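PDB 2ZRR: mundticin KS immunity protein from Enterococcus mundtii, which probably protects the bacteriocin-producing bacterium from its own mundticin KS, as an immunity protein of the enterocin A immunity family. Local coordinates for residues A37-L48 with Q101-I111. Residues are numbered along the deposited sequence; the frame is centred on the assembly and turned at random.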
# COMPACT_ATOMS: atom_id res chain seq x y z
N ALA A 37 3.14 7.18 5.48
CA ALA A 37 2.92 5.92 4.77
C ALA A 37 1.66 5.19 5.28
O ALA A 37 0.85 4.69 4.49
CB ALA A 37 4.15 5.02 4.90
N GLU A 38 1.50 5.13 6.59
CA GLU A 38 0.34 4.47 7.18
C GLU A 38 -0.97 5.19 6.80
O GLU A 38 -1.98 4.55 6.48
CB GLU A 38 0.49 4.43 8.70
CG GLU A 38 1.42 3.36 9.20
CD GLU A 38 1.88 3.61 10.62
OE1 GLU A 38 1.26 4.44 11.31
OE2 GLU A 38 2.86 2.97 11.05
N VAL A 39 -0.95 6.52 6.83
CA VAL A 39 -2.13 7.32 6.47
C VAL A 39 -2.59 6.99 5.06
O VAL A 39 -3.76 6.72 4.83
CB VAL A 39 -1.82 8.84 6.59
CG1 VAL A 39 -2.77 9.65 5.72
CG2 VAL A 39 -1.92 9.27 8.03
N ILE A 40 -1.66 7.01 4.10
CA ILE A 40 -2.00 6.71 2.72
C ILE A 40 -2.62 5.32 2.57
O ILE A 40 -3.58 5.12 1.83
CB ILE A 40 -0.75 6.80 1.82
CG1 ILE A 40 -0.19 8.22 1.85
CG2 ILE A 40 -1.09 6.43 0.39
CD1 ILE A 40 1.10 8.37 1.05
N ILE A 41 -2.06 4.34 3.27
CA ILE A 41 -2.58 2.98 3.19
C ILE A 41 -3.98 2.91 3.78
O ILE A 41 -4.88 2.31 3.21
CB ILE A 41 -1.62 1.98 3.90
CG1 ILE A 41 -0.39 1.73 3.02
CG2 ILE A 41 -2.35 0.66 4.19
CD1 ILE A 41 0.91 1.61 3.78
N THR A 42 -4.16 3.55 4.93
CA THR A 42 -5.47 3.56 5.57
C THR A 42 -6.50 4.14 4.59
O THR A 42 -7.55 3.54 4.35
CB THR A 42 -5.44 4.41 6.85
OG1 THR A 42 -4.47 3.86 7.76
CG2 THR A 42 -6.79 4.44 7.52
N GLU A 43 -6.18 5.29 4.02
CA GLU A 43 -7.06 5.96 3.06
C GLU A 43 -7.37 5.05 1.89
O GLU A 43 -8.52 4.90 1.49
CB GLU A 43 -6.38 7.24 2.54
CG GLU A 43 -6.23 8.31 3.60
CD GLU A 43 -5.39 9.47 3.12
OE1 GLU A 43 -4.59 9.29 2.16
OE2 GLU A 43 -5.52 10.57 3.70
N LEU A 44 -6.32 4.45 1.33
CA LEU A 44 -6.46 3.56 0.19
C LEU A 44 -7.37 2.37 0.48
O LEU A 44 -8.22 2.02 -0.34
CB LEU A 44 -5.08 3.05 -0.22
CG LEU A 44 -4.52 3.71 -1.47
CD1 LEU A 44 -3.00 3.61 -1.45
CD2 LEU A 44 -5.10 3.04 -2.70
N LEU A 45 -7.17 1.74 1.64
CA LEU A 45 -7.97 0.59 2.03
C LEU A 45 -9.43 0.98 2.19
O LEU A 45 -10.34 0.27 1.77
CB LEU A 45 -7.45 -0.00 3.33
CG LEU A 45 -6.34 -1.01 3.11
CD1 LEU A 45 -5.73 -1.39 4.45
CD2 LEU A 45 -6.90 -2.23 2.40
N ASP A 46 -9.64 2.13 2.82
CA ASP A 46 -10.98 2.65 3.04
C ASP A 46 -11.68 2.90 1.70
O ASP A 46 -12.91 2.79 1.59
CB ASP A 46 -10.88 3.96 3.83
CG ASP A 46 -11.98 4.10 4.86
OD1 ASP A 46 -11.65 4.20 6.06
OD2 ASP A 46 -13.18 4.12 4.48
N ASP A 47 -10.90 3.22 0.68
CA ASP A 47 -11.43 3.53 -0.63
C ASP A 47 -11.62 2.33 -1.56
O ASP A 47 -12.55 2.30 -2.35
CB ASP A 47 -10.53 4.56 -1.32
CG ASP A 47 -11.27 5.36 -2.37
OD1 ASP A 47 -11.10 5.06 -3.58
OD2 ASP A 47 -12.03 6.28 -1.99
N LEU A 48 -10.72 1.36 -1.46
CA LEU A 48 -10.77 0.18 -2.31
C LEU A 48 -12.04 -0.66 -2.29
O LEU A 48 -12.39 -1.26 -3.31
CB LEU A 48 -9.57 -0.71 -2.01
CG LEU A 48 -8.28 -0.29 -2.71
CD1 LEU A 48 -7.12 -1.09 -2.17
CD2 LEU A 48 -8.43 -0.51 -4.21
N GLN A 101 -6.64 6.42 -7.28
CA GLN A 101 -6.05 5.35 -6.49
C GLN A 101 -4.61 5.04 -6.87
O GLN A 101 -3.77 4.84 -6.00
CB GLN A 101 -6.90 4.10 -6.60
CG GLN A 101 -8.16 4.19 -5.76
CD GLN A 101 -9.20 3.20 -6.21
OE1 GLN A 101 -8.95 2.42 -7.13
NE2 GLN A 101 -10.37 3.22 -5.58
N SER A 102 -4.33 5.01 -8.17
CA SER A 102 -2.97 4.75 -8.63
C SER A 102 -2.04 5.89 -8.20
O SER A 102 -0.86 5.67 -7.92
CB SER A 102 -2.93 4.63 -10.15
OG SER A 102 -4.15 5.09 -10.70
N LYS A 103 -2.59 7.10 -8.13
CA LYS A 103 -1.81 8.25 -7.71
C LYS A 103 -1.52 8.15 -6.23
O LYS A 103 -0.47 8.57 -5.77
CB LYS A 103 -2.57 9.55 -8.01
CG LYS A 103 -2.41 10.04 -9.45
CD LYS A 103 -2.54 11.55 -9.54
CE LYS A 103 -3.94 11.97 -9.98
NZ LYS A 103 -4.66 12.73 -8.90
N LYS A 104 -2.47 7.58 -5.49
CA LYS A 104 -2.30 7.40 -4.05
C LYS A 104 -1.20 6.36 -3.84
O LYS A 104 -0.36 6.50 -2.95
CB LYS A 104 -3.59 6.91 -3.41
CG LYS A 104 -4.28 7.92 -2.52
CD LYS A 104 -3.33 8.48 -1.47
CE LYS A 104 -4.03 9.52 -0.60
NZ LYS A 104 -3.54 10.90 -0.85
N LEU A 105 -1.20 5.33 -4.68
CA LEU A 105 -0.20 4.27 -4.62
C LEU A 105 1.19 4.82 -4.96
O LEU A 105 2.15 4.62 -4.21
CB LEU A 105 -0.56 3.15 -5.59
CG LEU A 105 -1.28 1.91 -5.03
CD1 LEU A 105 -1.24 0.78 -6.06
CD2 LEU A 105 -0.63 1.48 -3.72
N LYS A 106 1.29 5.53 -6.09
CA LYS A 106 2.55 6.12 -6.55
C LYS A 106 3.08 7.07 -5.49
O LYS A 106 4.29 7.17 -5.26
CB LYS A 106 2.33 6.87 -7.87
CG LYS A 106 1.99 5.96 -9.05
CD LYS A 106 2.03 6.71 -10.38
CE LYS A 106 0.63 7.05 -10.87
NZ LYS A 106 0.43 6.81 -12.33
N GLU A 107 2.16 7.79 -4.85
CA GLU A 107 2.50 8.73 -3.80
C GLU A 107 3.05 7.95 -2.60
O GLU A 107 3.85 8.45 -1.81
CB GLU A 107 1.25 9.52 -3.43
CG GLU A 107 1.27 10.23 -2.10
CD GLU A 107 -0.08 10.87 -1.77
OE1 GLU A 107 -0.22 11.49 -0.69
OE2 GLU A 107 -0.99 10.75 -2.62
N LEU A 108 2.63 6.69 -2.47
CA LEU A 108 3.09 5.84 -1.39
C LEU A 108 4.54 5.44 -1.67
O LEU A 108 5.42 5.62 -0.82
CB LEU A 108 2.20 4.60 -1.27
CG LEU A 108 2.55 3.56 -0.20
CD1 LEU A 108 2.53 4.17 1.20
CD2 LEU A 108 1.56 2.43 -0.30
N MET A 109 4.78 4.90 -2.86
CA MET A 109 6.13 4.48 -3.26
C MET A 109 7.10 5.67 -3.22
O MET A 109 8.27 5.52 -2.86
CB MET A 109 6.10 3.89 -4.67
CG MET A 109 6.02 2.38 -4.71
SD MET A 109 4.79 1.67 -3.58
CE MET A 109 5.85 0.95 -2.32
N SER A 110 6.59 6.84 -3.58
CA SER A 110 7.39 8.06 -3.59
C SER A 110 7.95 8.40 -2.22
O SER A 110 8.89 9.20 -2.12
CB SER A 110 6.56 9.24 -4.08
OG SER A 110 6.41 10.21 -3.05
N ILE A 111 7.39 7.84 -1.15
CA ILE A 111 7.90 8.13 0.18
C ILE A 111 9.28 7.51 0.29
O ILE A 111 10.20 8.08 0.90
CB ILE A 111 6.98 7.58 1.28
CG1 ILE A 111 5.70 8.40 1.34
CG2 ILE A 111 7.68 7.65 2.63
CD1 ILE A 111 4.65 7.83 2.26
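Q101 NE2 donates a nearly straight hydrogen bond of 2.8 Å to D47 OD1. D47 OD1 lies in the plane of the Q101 amide, and the D47 carboxylate is turned 79° against that plane. Q101 OE1 takes part in a hydrogen bond outside these two segments.

K104 NZ forms a salt bridge within its own helix to E107 OE2, at 3.1 Å on the syn side of the carboxylate and somewhat out of its plane. Across the contact K104 also pairs with E43, but the place of E43 OE1 is doubtful. The bend at chi2 (-53°) lays K104 CD against I40 CG2, 3.6 Å away.

I40 packs beside these charged groups. Its CD1 reaches past E107 CG (3.7 Å) and meets I111 CD1 tip to tip at 3.8 Å. L44 CD1 touches L105 CD2 at 3.9 Å, the two side chains crossing at about a right angle. L108 CD2 rests on I41 CG1, also at 3.9 Å. L105 and L108 further touch helix 75-90, and I41 and L48 touch helix 55-70.

Helices 33-48 and 99-109 run antiparallel, their short segments at 161°, with an apolar inner face and a polar outer edge. They are two members of the antiparallel four-helix bundle that makes up this protein.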